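Local coordinates for eukaryotic peptide chain release factor GTP-binding subunit (Schizosaccharomyces pombe, PDB 1R5B), which belongs to the elongation factor Tu-like family of translational GTP-binding proteins and serves as the GTP-binding subunit of the eukaryotic peptide chain release factor, at residues K190-S195 and A233-N238; G61-L66 and S255-L260. All blocks are in the same frame, centred on the assembly; numbering follows the deposited sequence.

Contact 1: K190-S195 and A233-N238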
ATOM      1  N   LYS A 190      19.794  13.309 -13.270  1.00 31.49           N
ATOM      2  CA  LYS A 190      20.761  13.802 -14.255  1.00 31.96           C
ATOM      3  C   LYS A 190      21.936  12.855 -14.495  1.00 32.08           C
ATOM      4  O   LYS A 190      23.043  13.298 -14.791  1.00 32.19           O
ATOM      5  CB  LYS A 190      21.275  15.199 -13.879  1.00 32.04           C
ATOM      6  CG  LYS A 190      20.188  16.186 -13.467  1.00 32.33           C
ATOM      7  CD  LYS A 190      20.735  17.607 -13.481  1.00 33.11           C
ATOM      8  CE  LYS A 190      19.649  18.665 -13.412  1.00 33.07           C
ATOM      9  NZ  LYS A 190      20.194  19.924 -12.821  1.00 32.73           N
ATOM     10  N   MET A 191      21.688  11.554 -14.405  1.00 32.34           N
ATOM     11  CA  MET A 191      22.737  10.559 -14.622  1.00 32.75           C
ATOM     12  C   MET A 191      23.250  10.550 -16.078  1.00 34.21           C
ATOM     13  O   MET A 191      24.363  10.101 -16.338  1.00 34.67           O
ATOM     14  CB  MET A 191      22.240   9.162 -14.218  1.00 32.16           C
ATOM     15  CG  MET A 191      21.950   8.989 -12.719  1.00 29.73           C
ATOM     16  SD  MET A 191      23.370   9.165 -11.610  1.00 23.67           S
ATOM     17  CE  MET A 191      24.448   8.018 -12.190  1.00 24.92           C
ATOM     18  N   ASP A 192      22.437  11.059 -17.003  1.00 35.53           N
ATOM     19  CA  ASP A 192      22.738  11.093 -18.430  1.00 36.57           C
ATOM     20  C   ASP A 192      23.695  12.221 -18.845  1.00 37.27           C
ATOM     21  O   ASP A 192      24.317  12.156 -19.912  1.00 37.41           O
ATOM     22  CB  ASP A 192      21.422  11.257 -19.212  1.00 36.99           C
ATOM     23  CG  ASP A 192      20.850  12.685 -19.126  1.00 38.03           C
ATOM     24  OD1 ASP A 192      20.355  13.086 -18.047  1.00 39.55           O
ATOM     25  OD2 ASP A 192      20.861  13.482 -20.092  1.00 39.93           O
ATOM     26  N   GLU A 193      23.793  13.256 -18.012  1.00 37.94           N
ATOM     27  CA  GLU A 193      24.502  14.492 -18.362  1.00 38.43           C
ATOM     28  C   GLU A 193      26.000  14.297 -18.656  1.00 38.53           C
ATOM     29  O   GLU A 193      26.578  13.303 -18.265  1.00 38.56           O
ATOM     30  CB  GLU A 193      24.317  15.526 -17.243  1.00 38.63           C
ATOM     31  CG  GLU A 193      23.010  16.306 -17.330  1.00 39.61           C
ATOM     32  CD  GLU A 193      23.087  17.681 -16.679  1.00 41.49           C
ATOM     33  OE1 GLU A 193      24.174  18.077 -16.199  1.00 42.58           O
ATOM     34  OE2 GLU A 193      22.049  18.379 -16.650  1.00 43.21           O
ATOM     35  N   PRO A 194      26.619  15.231 -19.368  1.00 38.83           N
ATOM     36  CA  PRO A 194      28.060  15.153 -19.679  1.00 39.01           C
ATOM     37  C   PRO A 194      29.006  14.778 -18.511  1.00 39.21           C
ATOM     38  O   PRO A 194      29.888  13.934 -18.680  1.00 39.10           O
ATOM     39  CB  PRO A 194      28.374  16.570 -20.167  1.00 39.03           C
ATOM     40  CG  PRO A 194      27.091  17.047 -20.775  1.00 39.06           C
ATOM     41  CD  PRO A 194      25.986  16.413 -19.983  1.00 38.83           C
ATOM     42  N   SER A 195      28.816  15.401 -17.351  1.00 39.43           N
ATOM     43  CA  SER A 195      29.727  15.243 -16.211  1.00 39.39           C
ATOM     44  C   SER A 195      29.526  13.915 -15.481  1.00 39.48           C
ATOM     45  O   SER A 195      30.423  13.425 -14.787  1.00 39.46           O
ATOM     46  CB  SER A 195      29.506  16.387 -15.229  1.00 39.45           C
ATOM     47  OG  SER A 195      28.174  16.371 -14.747  1.00 39.26           O
ATOM     48  N   ALA A 233      15.582  12.293 -15.498  1.00 35.32           N
ATOM     49  CA  ALA A 233      14.232  12.785 -15.729  1.00 35.43           C
ATOM     50  C   ALA A 233      14.090  13.361 -17.131  1.00 35.61           C
ATOM     51  O   ALA A 233      12.985  13.420 -17.673  1.00 35.97           O
ATOM     52  CB  ALA A 233      13.872  13.843 -14.682  1.00 35.22           C
ATOM     53  N   TYR A 234      15.209  13.794 -17.707  1.00 35.72           N
ATOM     54  CA  TYR A 234      15.209  14.349 -19.046  1.00 35.74           C
ATOM     55  C   TYR A 234      14.883  13.233 -20.028  1.00 35.65           C
ATOM     56  O   TYR A 234      13.910  13.332 -20.767  1.00 35.83           O
ATOM     57  CB  TYR A 234      16.561  15.006 -19.375  1.00 35.97           C
ATOM     58  CG  TYR A 234      16.590  15.718 -20.722  1.00 36.61           C
ATOM     59  CD1 TYR A 234      15.874  16.897 -20.924  1.00 36.75           C
ATOM     60  CD2 TYR A 234      17.317  15.201 -21.795  1.00 37.14           C
ATOM     61  CE1 TYR A 234      15.881  17.543 -22.152  1.00 37.43           C
ATOM     62  CE2 TYR A 234      17.338  15.846 -23.034  1.00 37.68           C
ATOM     63  CZ  TYR A 234      16.616  17.016 -23.204  1.00 37.87           C
ATOM     64  OH  TYR A 234      16.625  17.664 -24.417  1.00 38.73           O
ATOM     65  N   THR A 235      15.664  12.155 -19.996  1.00 35.46           N
ATOM     66  CA  THR A 235      15.475  11.034 -20.928  1.00 35.31           C
ATOM     67  C   THR A 235      14.442  10.020 -20.465  1.00 35.00           C
ATOM     68  O   THR A 235      14.084   9.121 -21.217  1.00 34.89           O
ATOM     69  CB  THR A 235      16.798  10.279 -21.156  1.00 35.47           C
ATOM     70  OG1 THR A 235      17.211   9.640 -19.942  1.00 35.70           O
ATOM     71  CG2 THR A 235      17.945  11.239 -21.499  1.00 35.92           C
ATOM     72  N   GLY A 236      13.976  10.153 -19.228  1.00 34.75           N
ATOM     73  CA  GLY A 236      13.101   9.160 -18.631  1.00 34.76           C
ATOM     74  C   GLY A 236      13.744   7.815 -18.310  1.00 34.56           C
ATOM     75  O   GLY A 236      13.055   6.840 -18.010  1.00 34.32           O
ATOM     76  N   GLN A 237      15.066   7.754 -18.349  1.00 34.43           N
ATOM     77  CA  GLN A 237      15.751   6.505 -18.080  1.00 34.48           C
ATOM     78  C   GLN A 237      15.645   6.133 -16.594  1.00 34.09           C
ATOM     79  O   GLN A 237      15.966   6.928 -15.708  1.00 33.72           O
ATOM     80  CB  GLN A 237      17.204   6.587 -18.524  1.00 34.59           C
ATOM     81  CG  GLN A 237      17.355   6.485 -20.026  1.00 35.57           C
ATOM     82  CD  GLN A 237      18.707   6.958 -20.519  1.00 37.00           C
ATOM     83  OE1 GLN A 237      19.367   7.788 -19.870  1.00 38.12           O
ATOM     84  NE2 GLN A 237      19.128   6.438 -21.670  1.00 37.61           N
ATOM     85  N   ASN A 238      15.182   4.912 -16.357  1.00 33.74           N
ATOM     86  CA  ASN A 238      14.979   4.362 -15.021  1.00 33.58           C
ATOM     87  C   ASN A 238      13.850   5.015 -14.235  1.00 33.70           C
ATOM     88  O   ASN A 238      13.796   4.854 -13.026  1.00 33.15           O
ATOM     89  CB  ASN A 238      16.276   4.375 -14.199  1.00 33.36           C
ATOM     90  CG  ASN A 238      16.343   3.220 -13.204  1.00 32.57           C
ATOM     91  OD1 ASN A 238      16.193   2.053 -13.575  1.00 30.85           O
ATOM     92  ND2 ASN A 238      16.569   3.543 -11.944  1.00 29.94           N
TER
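Asp192 leans on Tyr234, Thr235 and Gln237 in a small surface contact between two loops that follow neighbouring parallel strands, 184-189 and 226-230, of the central sheet of the G domain. The loops do not pack closely: the nearest CA atoms, those of Asp192 and Thr235, are 7.7 Å apart, and one side chain, that of Asp192, makes every close contact on its side. With chi1 at 74°, the Asp192 carboxylate faces the 233-238 loop, which puts OD2 by Thr235 and OD1 by Ser232. The Asp192 and Thr235 side chains run past one another in opposing senses, the methyl CG2 of Thr235 lying 3.9 Å from Asp192 OD2. The same oxygen meets the Tyr234 ring obliquely, 4.3 Å from CD2, while Asp192 CB lies 4.1 Å from Gln237 OE1. All of this is van der Waals contact. The polar tie is made by the other carboxylate oxygen: OD1 is hydrogen-bonded to Ser232 OG, just ahead of 233-238, and that hydroxyl also pairs with Thr235 OG1. Thr235 OG1 accepts in turn from Gln237 N at 3.3 Å with an angle of 148°, an ST turn across Thr235 to Gln237. In the 190-195 loop a type I beta turn runs from Lys190 to Glu193, and Lys190 extends away to Asp53 O and a salt bridge with Glu158. Lys190 to Asp192 fit the end of an NKxD (G4) motif and Ser232-Ala233 the SA (G5) loop, paired side by side as in P-loop GTP-binding proteins.

Contact 2: G61-L66 and S255-L260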
ATOM      1  N   GLY A  61       6.714  15.845 -14.124  1.00 33.67           N
ATOM      2  CA  GLY A  61       6.166  16.012 -15.450  1.00 33.15           C
ATOM      3  C   GLY A  61       6.429  14.803 -16.322  1.00 32.83           C
ATOM      4  O   GLY A  61       5.558  14.361 -17.070  1.00 32.71           O
ATOM      5  N   ASN A  62       7.640  14.270 -16.226  1.00 32.38           N
ATOM      6  CA  ASN A  62       8.038  13.126 -17.034  1.00 32.31           C
ATOM      7  C   ASN A  62       7.323  11.840 -16.582  1.00 31.87           C
ATOM      8  O   ASN A  62       7.055  10.942 -17.386  1.00 31.17           O
ATOM      9  CB  ASN A  62       9.562  12.993 -16.985  1.00 32.58           C
ATOM     10  CG  ASN A  62      10.102  11.954 -17.954  1.00 33.67           C
ATOM     11  OD1 ASN A  62      10.153  12.164 -19.182  1.00 34.25           O
ATOM     12  ND2 ASN A  62      10.529  10.820 -17.399  1.00 34.26           N
ATOM     13  N   ILE A  63       6.993  11.772 -15.294  1.00 31.49           N
ATOM     14  CA  ILE A  63       6.215  10.656 -14.773  1.00 31.26           C
ATOM     15  C   ILE A  63       4.818  10.765 -15.349  1.00 31.11           C
ATOM     16  O   ILE A  63       4.303   9.796 -15.851  1.00 31.35           O
ATOM     17  CB  ILE A  63       6.199  10.637 -13.236  1.00 31.10           C
ATOM     18  CG1 ILE A  63       7.527  10.113 -12.717  1.00 30.96           C
ATOM     19  CG2 ILE A  63       5.088   9.740 -12.713  1.00 31.56           C
ATOM     20  CD1 ILE A  63       7.716  10.285 -11.233  1.00 31.46           C
ATOM     21  N   LEU A  64       4.233  11.956 -15.337  1.00 31.07           N
ATOM     22  CA  LEU A  64       2.896  12.138 -15.873  1.00 31.11           C
ATOM     23  C   LEU A  64       2.849  11.753 -17.330  1.00 31.31           C
ATOM     24  O   LEU A  64       1.846  11.209 -17.792  1.00 31.19           O
ATOM     25  CB  LEU A  64       2.420  13.584 -15.696  1.00 31.13           C
ATOM     26  CG  LEU A  64       2.137  13.964 -14.238  1.00 31.38           C
ATOM     27  CD1 LEU A  64       1.949  15.461 -14.072  1.00 30.78           C
ATOM     28  CD2 LEU A  64       0.925  13.203 -13.705  1.00 31.21           C
ATOM     29  N   PHE A  65       3.940  12.013 -18.050  1.00 31.41           N
ATOM     30  CA  PHE A  65       3.976  11.767 -19.485  1.00 31.72           C
ATOM     31  C   PHE A  65       4.116  10.282 -19.790  1.00 32.14           C
ATOM     32  O   PHE A  65       3.357   9.739 -20.589  1.00 31.88           O
ATOM     33  CB  PHE A  65       5.124  12.537 -20.139  1.00 31.65           C
ATOM     34  CG  PHE A  65       5.371  12.164 -21.578  1.00 31.30           C
ATOM     35  CD1 PHE A  65       4.332  12.179 -22.504  1.00 30.95           C
ATOM     36  CD2 PHE A  65       6.644  11.795 -22.008  1.00 31.50           C
ATOM     37  CE1 PHE A  65       4.559  11.831 -23.833  1.00 30.56           C
ATOM     38  CE2 PHE A  65       6.876  11.454 -23.343  1.00 31.09           C
ATOM     39  CZ  PHE A  65       5.827  11.465 -24.249  1.00 30.65           C
ATOM     40  N   LEU A  66       5.091   9.632 -19.159  1.00 32.76           N
ATOM     41  CA  LEU A  66       5.366   8.216 -19.424  1.00 33.37           C
ATOM     42  C   LEU A  66       4.228   7.315 -18.974  1.00 33.51           C
ATOM     43  O   LEU A  66       4.055   6.206 -19.477  1.00 33.96           O
ATOM     44  CB  LEU A  66       6.646   7.788 -18.734  1.00 33.41           C
ATOM     45  CG  LEU A  66       7.863   8.423 -19.383  1.00 33.92           C
ATOM     46  CD1 LEU A  66       8.989   8.349 -18.418  1.00 35.08           C
ATOM     47  CD2 LEU A  66       8.233   7.741 -20.683  1.00 34.35           C
ATOM     48  N   SER A 255      13.246   0.365 -11.504  1.00 33.49           N
ATOM     49  CA  SER A 255      12.977   1.747 -11.877  1.00 32.53           C
ATOM     50  C   SER A 255      12.233   2.445 -10.751  1.00 32.04           C
ATOM     51  O   SER A 255      11.670   1.797  -9.880  1.00 31.72           O
ATOM     52  CB  SER A 255      12.137   1.816 -13.152  1.00 32.19           C
ATOM     53  OG  SER A 255      10.801   1.438 -12.899  1.00 30.86           O
ATOM     54  N   LEU A 256      12.224   3.769 -10.776  1.00 31.81           N
ATOM     55  CA  LEU A 256      11.538   4.524  -9.747  1.00 32.16           C
ATOM     56  C   LEU A 256      10.101   4.045  -9.600  1.00 32.26           C
ATOM     57  O   LEU A 256       9.699   3.666  -8.509  1.00 31.69           O
ATOM     58  CB  LEU A 256      11.577   6.021 -10.032  1.00 32.00           C
ATOM     59  CG  LEU A 256      10.792   6.880  -9.048  1.00 31.89           C
ATOM     60  CD1 LEU A 256      11.250   6.602  -7.629  1.00 31.84           C
ATOM     61  CD2 LEU A 256      10.960   8.345  -9.387  1.00 32.50           C
ATOM     62  N   LEU A 257       9.342   4.047 -10.693  1.00 32.43           N
ATOM     63  CA  LEU A 257       7.924   3.693 -10.621  1.00 33.07           C
ATOM     64  C   LEU A 257       7.713   2.244 -10.186  1.00 33.09           C
ATOM     65  O   LEU A 257       6.740   1.933  -9.518  1.00 32.55           O
ATOM     66  CB  LEU A 257       7.213   3.946 -11.951  1.00 33.32           C
ATOM     67  CG  LEU A 257       7.046   5.426 -12.347  1.00 34.57           C
ATOM     68  CD1 LEU A 257       6.264   5.502 -13.623  1.00 35.24           C
ATOM     69  CD2 LEU A 257       6.362   6.243 -11.283  1.00 35.52           C
ATOM     70  N   GLU A 258       8.637   1.372 -10.555  1.00 33.04           N
ATOM     71  CA  GLU A 258       8.557  -0.025 -10.182  1.00 33.19           C
ATOM     72  C   GLU A 258       8.698  -0.165  -8.665  1.00 32.73           C
ATOM     73  O   GLU A 258       8.003  -0.946  -8.037  1.00 32.87           O
ATOM     74  CB  GLU A 258       9.672  -0.781 -10.890  1.00 33.79           C
ATOM     75  CG  GLU A 258       9.749  -2.265 -10.607  1.00 35.11           C
ATOM     76  CD  GLU A 258      10.907  -2.919 -11.338  1.00 37.27           C
ATOM     77  OE1 GLU A 258      11.426  -2.322 -12.312  1.00 37.18           O
ATOM     78  OE2 GLU A 258      11.294  -4.036 -10.927  1.00 38.79           O
ATOM     79  N   TYR A 259       9.618   0.594  -8.095  1.00 32.09           N
ATOM     80  CA  TYR A 259       9.825   0.632  -6.657  1.00 31.42           C
ATOM     81  C   TYR A 259       8.629   1.285  -5.921  1.00 30.81           C
ATOM     82  O   TYR A 259       8.188   0.783  -4.890  1.00 30.14           O
ATOM     83  CB  TYR A 259      11.122   1.383  -6.332  1.00 31.16           C
ATOM     84  CG  TYR A 259      11.344   1.472  -4.866  1.00 31.94           C
ATOM     85  CD1 TYR A 259      11.847   0.380  -4.159  1.00 33.16           C
ATOM     86  CD2 TYR A 259      10.993   2.615  -4.159  1.00 32.35           C
ATOM     87  CE1 TYR A 259      12.024   0.438  -2.791  1.00 33.11           C
ATOM     88  CE2 TYR A 259      11.160   2.675  -2.778  1.00 32.58           C
ATOM     89  CZ  TYR A 259      11.666   1.586  -2.110  1.00 32.68           C
ATOM     90  OH  TYR A 259      11.836   1.636  -0.761  1.00 35.26           O
ATOM     91  N   LEU A 260       8.135   2.405  -6.441  1.00 30.15           N
ATOM     92  CA  LEU A 260       6.977   3.096  -5.865  1.00 30.22           C
ATOM     93  C   LEU A 260       5.737   2.183  -5.839  1.00 30.12           C
ATOM     94  O   LEU A 260       4.920   2.250  -4.926  1.00 29.29           O
ATOM     95  CB  LEU A 260       6.653   4.350  -6.673  1.00 30.57           C
ATOM     96  CG  LEU A 260       7.028   5.755  -6.167  1.00 31.27           C
ATOM     97  CD1 LEU A 260       8.229   5.756  -5.270  1.00 29.81           C
ATOM     98  CD2 LEU A 260       7.215   6.713  -7.362  1.00 30.53           C
TER
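Ile63 and Leu257 meet at a slant between two helices, and the two branches of the isoleucine settle on different leucines. The branch methyl CG2 of Ile63, turned opposite the residue's own N, meets Leu257 CD2 at 4.0 Å. The longer arm, extended by a chi2 of 169°, carries CD1 toward the first turn of the other helix, where it lies 4.2 Å from Leu256 CD2. One side chain of helix 56-66 is thus spread over two consecutive residues of helix 256-262, each leucine offering its CD2 to a different arm of Ile63. All three residues are buried and the contact is wholly apolar. The backbones stay well separated, 8.3 Å between the CA atoms of Ile63 and Leu257, and neighbouring groups complete the packing: Phe116 of strand 115-117 touches both these side chains, and Val239 also lies on Ile63. The start of the second helix is fixed by a capping box, in which Glu258 N donates to Ser255 OG (3.2 Å) and Ser255 N returns a weak bond to Glu258 OE1. Helix 56-66 begins at what is probably the P-loop lysine and serine, so the contact joins the P-loop helix to the helix that follows the last strand of the sheet, an arrangement characteristic of the P-loop GTP-binding fold.

Overall arrangement
Both contacts belong to the G domain and lie on the same side of the chain's centre, with their own centres 14 Å apart. Along the chain the order is 61-66, 190-195, 233-238, 255-260, which nests contact 1 inside the long loop closed by contact 2. They also meet directly: Asn238 O probably accepts a hydrogen bond from Leu256 N at 3.0 Å, and the Asn62 side chain packs against Ala233 O and Gly236 CA. The loop after strand 226-230 therefore lies against both helices of contact 2. The surface pairing of loops thus leads directly into the buried packing of helices 56-66 and 256-262.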